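Local structure of dihydroorotate dehydrogenase (Schistosoma mansoni, 6UY4) at residues A[78-83]-A[163-168]; A[338-343]-A[370-375]; A[351-356]-A[362-367]. The protein probably catalyses the quinone-dependent oxidation of (S)-dihydroorotate to orotate in de novo pyrimidine synthesis, using FMN as its cofactor. One frame throughout, in Å; residues are numbered along the deposited sequence.

The three contacts lie in different parts of one TIM barrel: its base, its outer helices and its FMN end. Contact 1 lies at the base, where the hairpin strand 80-82 meets the start of barrel strand 165-170, away from the annotated sites. Contact 3 follows the last barrel strand up to the FMN phosphate and packs it against the beginning of helix 364-376. Contact 2 joins a later part of that helix to helix 337-346, which precedes strand 350-353 in the chain. Contacts 2 and 3 touch through Ala340, Lys343 and Val351, with centres 12 Å apart; the centre of contact 1 is 17 Å from that of contact 3. In contact 2, the side chain of Ala340 is still about 10 Å from FMN.

Contact 1. Residues A[78-83]-A[163-168]; sequences FGLEFD and RGVIGV
The Phe82 ring receives Val165 over one face: CG2 of Val165 is 3.8 Å from the Phe82 ring centroid and 20° off the ring normal, a CH-pi contact displaced toward the rim. The nearest ring atom is CE2 of Phe82, 3.7 Å from Val165 CG2, while the other methyl, Val165 CG1, sits near Phe82 CZ at 3.8 Å. Both branches of the valine are therefore used, and its side chain crosses that of the phenylalanine at about a right angle. Phenylalanine suits the place because its flat face can take a methyl. His109 also meets the Phe82 ring, its plane nearly perpendicular, and Cys75 and Val77 on the partner strand of the hairpin touch the same side chain.

Leu80 leaves the backbone toward strand 165-170, and with CG beside the backbone N (chi1 -63°) its CD1 lies 4.1 Å from Val165 CG1. Val165 CG2 also lies 3.9 Å from Glu81 O. A beta-branched valine fits because its two methyls diverge from CB and can serve the aromatic ring and the leucine together.

No hydrogen bond joins the two segments. Strand 80-82 pairs with strand 75-77, whereas Val165 pairs through its backbone with Ser108 and Ile110, at the start of neighbouring barrel strand 109-115. The axes of the short strand segments cross at 114°, passing 9.2 Å apart. The hairpin is thus laid across the beginning of a barrel strand; what joins these two segments is apolar packing and a CH-pi contact, so the match depends on shape more than on directed bonds.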
loop_
_atom_site.group_PDB
_atom_site.type_symbol
_atom_site.label_atom_id
_atom_site.label_comp_id
_atom_site.label_asym_id
_atom_site.label_seq_id
_atom_site.Cartn_x
_atom_site.Cartn_y
_atom_site.Cartn_z
ATOM N N PHE A 78 -16.939 1.020 3.811
ATOM C CA PHE A 78 -17.213 -0.365 4.200
ATOM C C PHE A 78 -17.906 -0.437 5.558
ATOM O O PHE A 78 -17.704 -1.385 6.321
ATOM C CB PHE A 78 -15.938 -1.215 4.213
ATOM C CG PHE A 78 -15.101 -1.075 2.976
ATOM C CD1 PHE A 78 -15.592 -1.464 1.742
ATOM C CD2 PHE A 78 -13.814 -0.570 3.051
ATOM C CE1 PHE A 78 -14.820 -1.339 0.602
ATOM C CE2 PHE A 78 -13.036 -0.443 1.916
ATOM C CZ PHE A 78 -13.540 -0.828 0.690
ATOM N N GLY A 79 -18.723 0.567 5.871
ATOM C CA GLY A 79 -19.369 0.636 7.165
ATOM C C GLY A 79 -18.449 0.922 8.327
ATOM O O GLY A 79 -18.864 0.762 9.480
ATOM N N LEU A 80 -17.212 1.339 8.068
ATOM C CA LEU A 80 -16.231 1.615 9.107
ATOM C C LEU A 80 -16.005 3.115 9.221
ATOM O O LEU A 80 -15.976 3.826 8.211
ATOM C CB LEU A 80 -14.905 0.911 8.810
ATOM C CG LEU A 80 -14.942 -0.618 8.769
ATOM C CD1 LEU A 80 -13.592 -1.174 8.349
ATOM C CD2 LEU A 80 -15.356 -1.174 10.120
ATOM N N GLU A 81 -15.841 3.590 10.451
ATOM C CA GLU A 81 -15.631 5.008 10.715
ATOM C C GLU A 81 -14.147 5.336 10.577
ATOM O O GLU A 81 -13.303 4.707 11.226
ATOM C CB GLU A 81 -16.139 5.371 12.109
ATOM C CG GLU A 81 -15.801 6.782 12.551
ATOM C CD GLU A 81 -16.230 7.058 13.978
ATOM O OE1 GLU A 81 -16.926 6.206 14.569
ATOM O OE2 GLU A 81 -15.867 8.129 14.512
ATOM N N PHE A 82 -13.833 6.317 9.736
ATOM C CA PHE A 82 -12.466 6.775 9.527
ATOM C C PHE A 82 -12.330 8.206 10.030
ATOM O O PHE A 82 -13.180 9.055 9.736
ATOM C CB PHE A 82 -12.075 6.699 8.050
ATOM C CG PHE A 82 -11.819 5.303 7.555
ATOM C CD1 PHE A 82 -12.871 4.472 7.207
ATOM C CD2 PHE A 82 -10.525 4.826 7.426
ATOM C CE1 PHE A 82 -12.638 3.189 6.747
ATOM C CE2 PHE A 82 -10.286 3.543 6.966
ATOM C CZ PHE A 82 -11.343 2.725 6.626
ATOM N N ASP A 83 -11.264 8.467 10.790
ATOM C CA ASP A 83 -10.999 9.824 11.252
ATOM C C ASP A 83 -10.754 10.768 10.083
ATOM O O ASP A 83 -11.120 11.948 10.148
ATOM C CB ASP A 83 -9.803 9.823 12.206
ATOM C CG ASP A 83 -9.612 11.150 12.913
ATOM O OD1 ASP A 83 -10.541 11.984 12.895
ATOM O OD2 ASP A 83 -8.523 11.359 13.489
ATOM N N ARG A 163 -9.487 2.985 17.796
ATOM C CA ARG A 163 -8.379 3.899 17.566
ATOM C C ARG A 163 -7.982 3.994 16.099
ATOM O O ARG A 163 -7.028 4.711 15.777
ATOM C CB ARG A 163 -7.164 3.479 18.403
ATOM C CG ARG A 163 -7.424 3.446 19.902
ATOM C CD ARG A 163 -6.218 2.914 20.665
ATOM N NE ARG A 163 -5.054 3.788 20.540
ATOM C CZ ARG A 163 -4.741 4.744 21.409
ATOM N N GLY A 164 -8.674 3.300 15.212
ATOM C CA GLY A 164 -8.364 3.347 13.799
ATOM C C GLY A 164 -8.777 2.058 13.118
ATOM O O GLY A 164 -9.445 1.209 13.701
ATOM N N VAL A 165 -8.355 1.932 11.862
ATOM C CA VAL A 165 -8.678 0.789 11.017
ATOM C C VAL A 165 -7.379 0.101 10.620
ATOM O O VAL A 165 -6.368 0.764 10.373
ATOM C CB VAL A 165 -9.479 1.227 9.771
ATOM C CG1 VAL A 165 -9.754 0.046 8.855
ATOM C CG2 VAL A 165 -10.779 1.895 10.189
ATOM N N ILE A 166 -7.401 -1.229 10.574
ATOM C CA ILE A 166 -6.237 -2.015 10.183
ATOM C C ILE A 166 -6.656 -2.982 9.087
ATOM O O ILE A 166 -7.596 -3.765 9.268
ATOM C CB ILE A 166 -5.623 -2.778 11.368
ATOM C CG1 ILE A 166 -5.038 -1.798 12.389
ATOM C CG2 ILE A 166 -4.558 -3.751 10.881
ATOM C CD1 ILE A 166 -3.923 -0.941 11.850
ATOM N N GLY A 167 -5.963 -2.926 7.953
ATOM C CA GLY A 167 -6.165 -3.887 6.889
ATOM C C GLY A 167 -4.958 -4.784 6.725
ATOM O O GLY A 167 -3.861 -4.434 7.170
ATOM N N VAL A 168 -5.137 -5.943 6.098
ATOM C CA VAL A 168 -4.056 -6.894 5.878
ATOM C C VAL A 168 -3.941 -7.159 4.385
ATOM O O VAL A 168 -4.935 -7.490 3.729
ATOM C CB VAL A 168 -4.281 -8.206 6.651
ATOM C CG1 VAL A 168 -3.154 -9.185 6.366
ATOM C CG2 VAL A 168 -4.378 -7.930 8.142
#

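Contact 2. Residues A[338-343]-A[370-375]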
loop_
_atom_site.group_PDB
_atom_site.type_symbol
_atom_site.label_atom_id
_atom_site.label_comp_id
_atom_site.label_asym_id
_atom_site.label_seq_id
_atom_site.Cartn_x
_atom_site.Cartn_y
_atom_site.Cartn_z
ATOM N N GLU A 338 -3.457 18.810 -2.107
ATOM C CA GLU A 338 -4.131 18.873 -3.400
ATOM C C GLU A 338 -3.960 17.578 -4.184
ATOM O O GLU A 338 -4.798 17.258 -5.031
ATOM C CB GLU A 338 -3.616 20.068 -4.202
ATOM C CG GLU A 338 -2.216 19.904 -4.757
ATOM C CD GLU A 338 -1.831 21.030 -5.699
ATOM O OE1 GLU A 338 -2.700 21.873 -6.008
ATOM O OE2 GLU A 338 -0.659 21.071 -6.131
ATOM N N ASP A 339 -2.896 16.817 -3.909
ATOM C CA ASP A 339 -2.750 15.512 -4.542
ATOM C C ASP A 339 -3.830 14.554 -4.061
ATOM O O ASP A 339 -4.465 13.860 -4.864
ATOM C CB ASP A 339 -1.363 14.932 -4.266
ATOM C CG ASP A 339 -0.245 15.803 -4.799
ATOM O OD1 ASP A 339 0.731 16.036 -4.055
ATOM O OD2 ASP A 339 -0.347 16.264 -5.955
ATOM N N ALA A 340 -4.051 14.501 -2.745
ATOM C CA ALA A 340 -5.098 13.642 -2.206
ATOM C C ALA A 340 -6.475 14.103 -2.662
ATOM O O ALA A 340 -7.358 13.279 -2.929
ATOM C CB ALA A 340 -5.018 13.610 -0.680
ATOM N N LEU A 341 -6.677 15.419 -2.763
ATOM C CA LEU A 341 -7.960 15.929 -3.235
ATOM C C LEU A 341 -8.184 15.584 -4.702
ATOM O O LEU A 341 -9.321 15.329 -5.119
ATOM C CB LEU A 341 -8.040 17.439 -3.016
ATOM C CG LEU A 341 -9.384 18.086 -3.356
ATOM C CD1 LEU A 341 -10.512 17.381 -2.618
ATOM C CD2 LEU A 341 -9.370 19.570 -3.025
ATOM N N SER A 342 -7.113 15.573 -5.500
ATOM C CA SER A 342 -7.236 15.157 -6.893
ATOM C C SER A 342 -7.694 13.707 -6.990
ATOM O O SER A 342 -8.559 13.373 -7.809
ATOM C CB SER A 342 -5.905 15.350 -7.619
ATOM O OG SER A 342 -5.492 16.705 -7.581
ATOM N N LYS A 343 -7.131 12.833 -6.151
ATOM C CA LYS A 343 -7.539 11.433 -6.157
ATOM C C LYS A 343 -8.961 11.268 -5.637
ATOM O O LYS A 343 -9.738 10.480 -6.188
ATOM C CB LYS A 343 -6.567 10.596 -5.324
ATOM C CG LYS A 343 -5.176 10.461 -5.925
ATOM C CD LYS A 343 -4.320 9.492 -5.122
ATOM C CE LYS A 343 -2.920 9.374 -5.703
ATOM N NZ LYS A 343 -2.924 8.826 -7.088
ATOM N N ARG A 370 -4.838 18.651 6.968
ATOM C CA ARG A 370 -5.044 20.086 7.140
ATOM C C ARG A 370 -5.279 20.769 5.799
ATOM O O ARG A 370 -6.204 21.578 5.653
ATOM C CB ARG A 370 -3.839 20.706 7.848
ATOM C CG ARG A 370 -3.665 20.285 9.299
ATOM C CD ARG A 370 -2.251 20.576 9.781
ATOM N NE ARG A 370 -1.833 21.938 9.456
ATOM N N GLU A 371 -4.451 20.446 4.802
ATOM C CA GLU A 371 -4.554 21.105 3.505
ATOM C C GLU A 371 -5.872 20.774 2.815
ATOM O O GLU A 371 -6.473 21.637 2.166
ATOM C CB GLU A 371 -3.375 20.708 2.619
ATOM C CG GLU A 371 -2.016 20.923 3.258
ATOM C CD GLU A 371 -0.874 20.662 2.298
ATOM O OE1 GLU A 371 -0.820 21.327 1.242
ATOM O OE2 GLU A 371 -0.036 19.786 2.595
ATOM N N ILE A 372 -6.330 19.526 2.936
ATOM C CA ILE A 372 -7.615 19.145 2.351
ATOM C C ILE A 372 -8.741 19.960 2.974
ATOM O O ILE A 372 -9.623 20.473 2.276
ATOM C CB ILE A 372 -7.857 17.634 2.517
ATOM C CG1 ILE A 372 -6.830 16.827 1.722
ATOM C CG2 ILE A 372 -9.268 17.269 2.082
ATOM C CD1 ILE A 372 -7.027 15.329 1.832
ATOM N N ASN A 373 -8.721 20.095 4.304
ATOM C CA ASN A 373 -9.764 20.852 4.988
ATOM C C ASN A 373 -9.735 22.325 4.598
ATOM O O ASN A 373 -10.773 22.997 4.636
ATOM C CB ASN A 373 -9.614 20.694 6.503
ATOM C CG ASN A 373 -10.951 20.585 7.215
ATOM O OD1 ASN A 373 -11.974 21.057 6.717
ATOM N ND2 ASN A 373 -10.948 19.961 8.388
ATOM N N LYS A 374 -8.566 22.841 4.213
ATOM C CA LYS A 374 -8.469 24.229 3.775
ATOM C C LYS A 374 -8.937 24.410 2.338
ATOM O O LYS A 374 -9.405 25.497 1.977
ATOM C CB LYS A 374 -7.032 24.731 3.923
ATOM N N LEU A 375 -8.825 23.370 1.509
ATOM C CA LEU A 375 -9.236 23.482 0.114
ATOM C C LEU A 375 -10.742 23.342 -0.055
ATOM O O LEU A 375 -11.305 23.877 -1.018
ATOM C CB LEU A 375 -8.513 22.435 -0.734
ATOM C CG LEU A 375 -7.006 22.640 -0.906
ATOM C CD1 LEU A 375 -6.388 21.502 -1.703
ATOM C CD2 LEU A 375 -6.724 23.977 -1.571
#
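Glu338 meets Leu375 through the root of its side chain: CD1 of Leu375 comes within 3.9 Å of Glu338 CA and 4.0 Å of Glu338 CB. The Glu338 carboxylate is carried away from this apolar patch by an extended chain, which suits an acidic residue at the exposed margin of a helix pair. Two residues on, Ala340 turns its methyl toward the other helix, where Ala340 CB packs 3.6 Å from Ile372 CD1. The small side chain lets the long branch of isoleucine end directly on the helix surface. Ile372 holds CG1 beside the backbone N with CD1 extended beyond it (chi2 -179°), so the tip of that branch reaches the alanine, and Leu73 touches the same isoleucine from a loop.

The 338-343 and 370-375 segments cross at -65°, their axes 9.0 Å apart at closest approach. Helix 337-346 is the connection of a beta-alpha-beta crossover between barrel strands 328-331 and 350-353, and helix 364-376 follows the last strand, making the two neighbours in the helical layer round the TIM barrel.

Leu341, next in line, places CG anti to its own backbone N (chi1 -175°) and directs CD2 at Leu375. There Leu341 CD2 is 3.8 Å from Leu375 CB and equally near Leu375 CD1, the two side chains meeting at a slant. Ser342 faces another way: its OG donates to Glu338 O at 2.7 Å, while its backbone N reaches that oxygen from the opposite face of the carbonyl plane. Lys343 NZ is hydrogen-bonded to Ser311 OG and Thr312 OG1 of helix 305-321.

Contact 3. Residues A[351-356]-A[362-367]. With FMN (flavin mononucleotide), chain G.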
loop_
_atom_site.group_PDB
_atom_site.type_symbol
_atom_site.label_atom_id
_atom_site.label_comp_id
_atom_site.label_asym_id
_atom_site.label_seq_id
_atom_site.Cartn_x
_atom_site.Cartn_y
_atom_site.Cartn_z
ATOM N N VAL A 351 -7.416 7.409 0.679
ATOM C CA VAL A 351 -6.112 7.669 0.084
ATOM C C VAL A 351 -5.028 7.116 0.998
ATOM O O VAL A 351 -5.181 7.071 2.222
ATOM C CB VAL A 351 -5.882 9.174 -0.187
ATOM C CG1 VAL A 351 -6.803 9.668 -1.293
ATOM C CG2 VAL A 351 -6.077 9.986 1.081
ATOM N N GLN A 352 -3.924 6.685 0.388
ATOM C CA GLN A 352 -2.791 6.132 1.115
ATOM C C GLN A 352 -1.499 6.709 0.552
ATOM O O GLN A 352 -1.453 7.200 -0.578
ATOM C CB GLN A 352 -2.757 4.599 1.043
ATOM C CG GLN A 352 -3.943 3.911 1.696
ATOM C CD GLN A 352 -3.946 2.411 1.469
ATOM O OE1 GLN A 352 -3.072 1.871 0.790
ATOM N NE2 GLN A 352 -4.933 1.728 2.036
ATOM N N LEU A 353 -0.443 6.640 1.361
ATOM C CA LEU A 353 0.859 7.161 0.972
ATOM C C LEU A 353 1.947 6.291 1.585
ATOM O O LEU A 353 1.686 5.425 2.424
ATOM C CB LEU A 353 1.021 8.629 1.391
ATOM C CG LEU A 353 0.836 8.993 2.869
ATOM C CD1 LEU A 353 2.148 8.905 3.642
ATOM C CD2 LEU A 353 0.223 10.379 3.008
ATOM N N TYR A 354 3.184 6.540 1.157
ATOM C CA TYR A 354 4.331 5.783 1.640
ATOM C C TYR A 354 5.601 6.606 1.477
ATOM O O TYR A 354 6.282 6.911 2.461
ATOM C CB TYR A 354 4.451 4.455 0.883
ATOM C CG TYR A 354 5.429 3.454 1.468
ATOM C CD1 TYR A 354 4.992 2.212 1.901
ATOM C CD2 TYR A 354 6.787 3.740 1.571
ATOM C CE1 TYR A 354 5.872 1.292 2.425
ATOM C CE2 TYR A 354 7.673 2.825 2.102
ATOM C CZ TYR A 354 7.210 1.602 2.527
ATOM O OH TYR A 354 8.088 0.682 3.053
ATOM N N THR A 355 5.926 6.965 0.233
ATOM C CA THR A 355 7.192 7.636 -0.040
ATOM C C THR A 355 7.242 9.017 0.599
ATOM O O THR A 355 8.277 9.414 1.149
ATOM C CB THR A 355 7.417 7.733 -1.548
ATOM O OG1 THR A 355 7.414 6.418 -2.118
ATOM C CG2 THR A 355 8.746 8.403 -1.845
ATOM N N SER A 356 6.138 9.766 0.543
ATOM C CA SER A 356 6.111 11.074 1.184
ATOM C C SER A 356 6.286 10.974 2.691
ATOM O O SER A 356 6.730 11.942 3.317
ATOM C CB SER A 356 4.808 11.801 0.856
ATOM O OG SER A 356 3.685 11.022 1.222
ATOM N N PRO A 362 6.629 11.928 10.212
ATOM C CA PRO A 362 5.304 11.712 10.820
ATOM C C PRO A 362 4.303 12.805 10.502
ATOM O O PRO A 362 3.132 12.489 10.233
ATOM C CB PRO A 362 5.617 11.655 12.325
ATOM C CG PRO A 362 7.009 11.156 12.386
ATOM C CD PRO A 362 7.718 11.731 11.185
ATOM N N PRO A 363 4.676 14.099 10.536
ATOM C CA PRO A 363 3.661 15.144 10.298
ATOM C C PRO A 363 2.927 15.024 8.968
ATOM O O PRO A 363 1.864 15.641 8.814
ATOM C CB PRO A 363 4.471 16.448 10.371
ATOM C CG PRO A 363 5.611 16.130 11.242
ATOM C CD PRO A 363 5.970 14.708 10.891
ATOM N N VAL A 364 3.435 14.231 8.017
ATOM C CA VAL A 364 2.796 14.113 6.709
ATOM C C VAL A 364 1.372 13.585 6.823
ATOM O O VAL A 364 0.548 13.835 5.938
ATOM C CB VAL A 364 3.639 13.218 5.770
ATOM C CG1 VAL A 364 3.437 11.745 6.097
ATOM C CG2 VAL A 364 3.301 13.498 4.310
ATOM N N ALA A 365 1.055 12.865 7.903
ATOM C CA ALA A 365 -0.286 12.316 8.070
ATOM C C ALA A 365 -1.316 13.423 8.264
ATOM O O ALA A 365 -2.310 13.497 7.532
ATOM C CB ALA A 365 -0.306 11.337 9.245
ATOM N N HIS A 366 -1.088 14.301 9.245
ATOM C CA HIS A 366 -2.010 15.401 9.504
ATOM C C HIS A 366 -1.791 16.595 8.587
ATOM O O HIS A 366 -2.727 17.379 8.392
ATOM C CB HIS A 366 -1.904 15.854 10.961
ATOM C CG HIS A 366 -2.776 15.078 11.898
ATOM N ND1 HIS A 366 -3.173 13.782 11.643
ATOM C CD2 HIS A 366 -3.346 15.421 13.076
ATOM C CE1 HIS A 366 -3.941 13.358 12.630
ATOM N NE2 HIS A 366 -4.062 14.333 13.513
ATOM N N LYS A 367 -0.587 16.756 8.034
ATOM C CA LYS A 367 -0.330 17.858 7.112
ATOM C C LYS A 367 -1.293 17.816 5.934
ATOM O O LYS A 367 -1.986 18.798 5.645
ATOM C CB LYS A 367 1.115 17.810 6.615
ATOM C CG LYS A 367 1.436 18.861 5.562
ATOM C CD LYS A 367 2.608 18.441 4.686
ATOM C CE LYS A 367 2.915 19.495 3.634
ATOM N NZ LYS A 367 3.836 18.986 2.581
HETATM N N1 FMN G . 2.605 -2.551 -1.815
HETATM C C2 FMN G . 1.989 -3.737 -1.466
HETATM O O2 FMN G . 0.837 -3.963 -1.833
HETATM N N3 FMN G . 2.660 -4.670 -0.704
HETATM C C4 FMN G . 3.953 -4.424 -0.287
HETATM O O4 FMN G . 4.551 -5.257 0.392
HETATM C C4A FMN G . 4.577 -3.232 -0.637
HETATM N N5 FMN G . 5.869 -2.981 -0.225
HETATM C C5A FMN G . 6.486 -1.797 -0.569
HETATM C C6 FMN G . 7.788 -1.550 -0.148
HETATM C C7 FMN G . 8.419 -0.361 -0.493
HETATM C C7M FMN G . 9.825 -0.100 -0.036
HETATM C C8 FMN G . 7.745 0.584 -1.260
HETATM C C8M FMN G . 8.423 1.869 -1.634
HETATM C C9 FMN G . 6.443 0.335 -1.682
HETATM C C9A FMN G . 5.808 -0.855 -1.338
HETATM N N10 FMN G . 4.511 -1.109 -1.750
HETATM C C10 FMN G . 3.898 -2.295 -1.404
HETATM C "C1'" FMN G . 3.759 -0.114 -2.582
HETATM C "C2'" FMN G . 3.036 0.891 -1.694
HETATM O "O2'" FMN G . 2.214 0.210 -0.773
HETATM C "C3'" FMN G . 2.170 1.827 -2.525
HETATM O "O3'" FMN G . 1.333 1.069 -3.371
HETATM C "C4'" FMN G . 3.001 2.788 -3.370
HETATM O "O4'" FMN G . 4.284 2.966 -2.810
HETATM C "C5'" FMN G . 2.285 4.128 -3.423
HETATM O "O5'" FMN G . 3.121 5.120 -3.963
HETATM P P FMN G . 3.573 6.341 -3.020
HETATM O O1P FMN G . 4.395 7.295 -3.851
HETATM O O2P FMN G . 2.363 7.038 -2.444
HETATM O O3P FMN G . 4.429 5.795 -1.906
#
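Leu353 and Val364 lie alongside each other and run in opposite directions, meeting where CD1 of Leu353 approaches CG1 of Val364 at 4.0 Å. Leu353 holds CG between the backbone N and the carbonyl carbon (chi1 56°), an arrangement that turns its isobutyl group from the last barrel strand to the helix outside; a leucine is long enough to span that gap. The other valine branch serves Ser356: Val364 CG2 is 3.9 Å from Ser356 O and about as far from the serine OG. That hydroxyl is satisfied elsewhere, by a hydrogen bond to Ile334 O, so toward the valine it offers only van der Waals contact. A compact, branched valine fits here because one residue can meet both the strand and the helix that follows it.

Tyr354, next to Leu353, points away from Val364, to the flavin side. One face of its ring looks onto the dimethylbenzene part of FMN, a flat partner for a flat side chain, with FMN C8 3.9 Å above the Tyr354 ring plane and offset toward the rim. Its CZ is 3.8 Å from FMN C7.

Thr355 offers a backbone N-H and a hydroxyl to one phosphate oxygen. Its N donates to FMN O3P at 2.9 Å with an N-H...O angle of 159°, and its OG1 donates to that same oxygen at 3.1 Å; Ser303 is a further partner of this hydroxyl. The phosphate lies close to the start of helix 355-360, whose dipole would probably favour the negative charge.

On the second segment, Pro362 touches the naphthoquinone inhibitor QLA. Gly333 and Thr355 follow the last two barrel strands; Gly333 N and, from outside those strands, Gly304 N are also hydrogen-bonded to FMN, consistent with the phosphate site of TIM-barrel flavoenzymes.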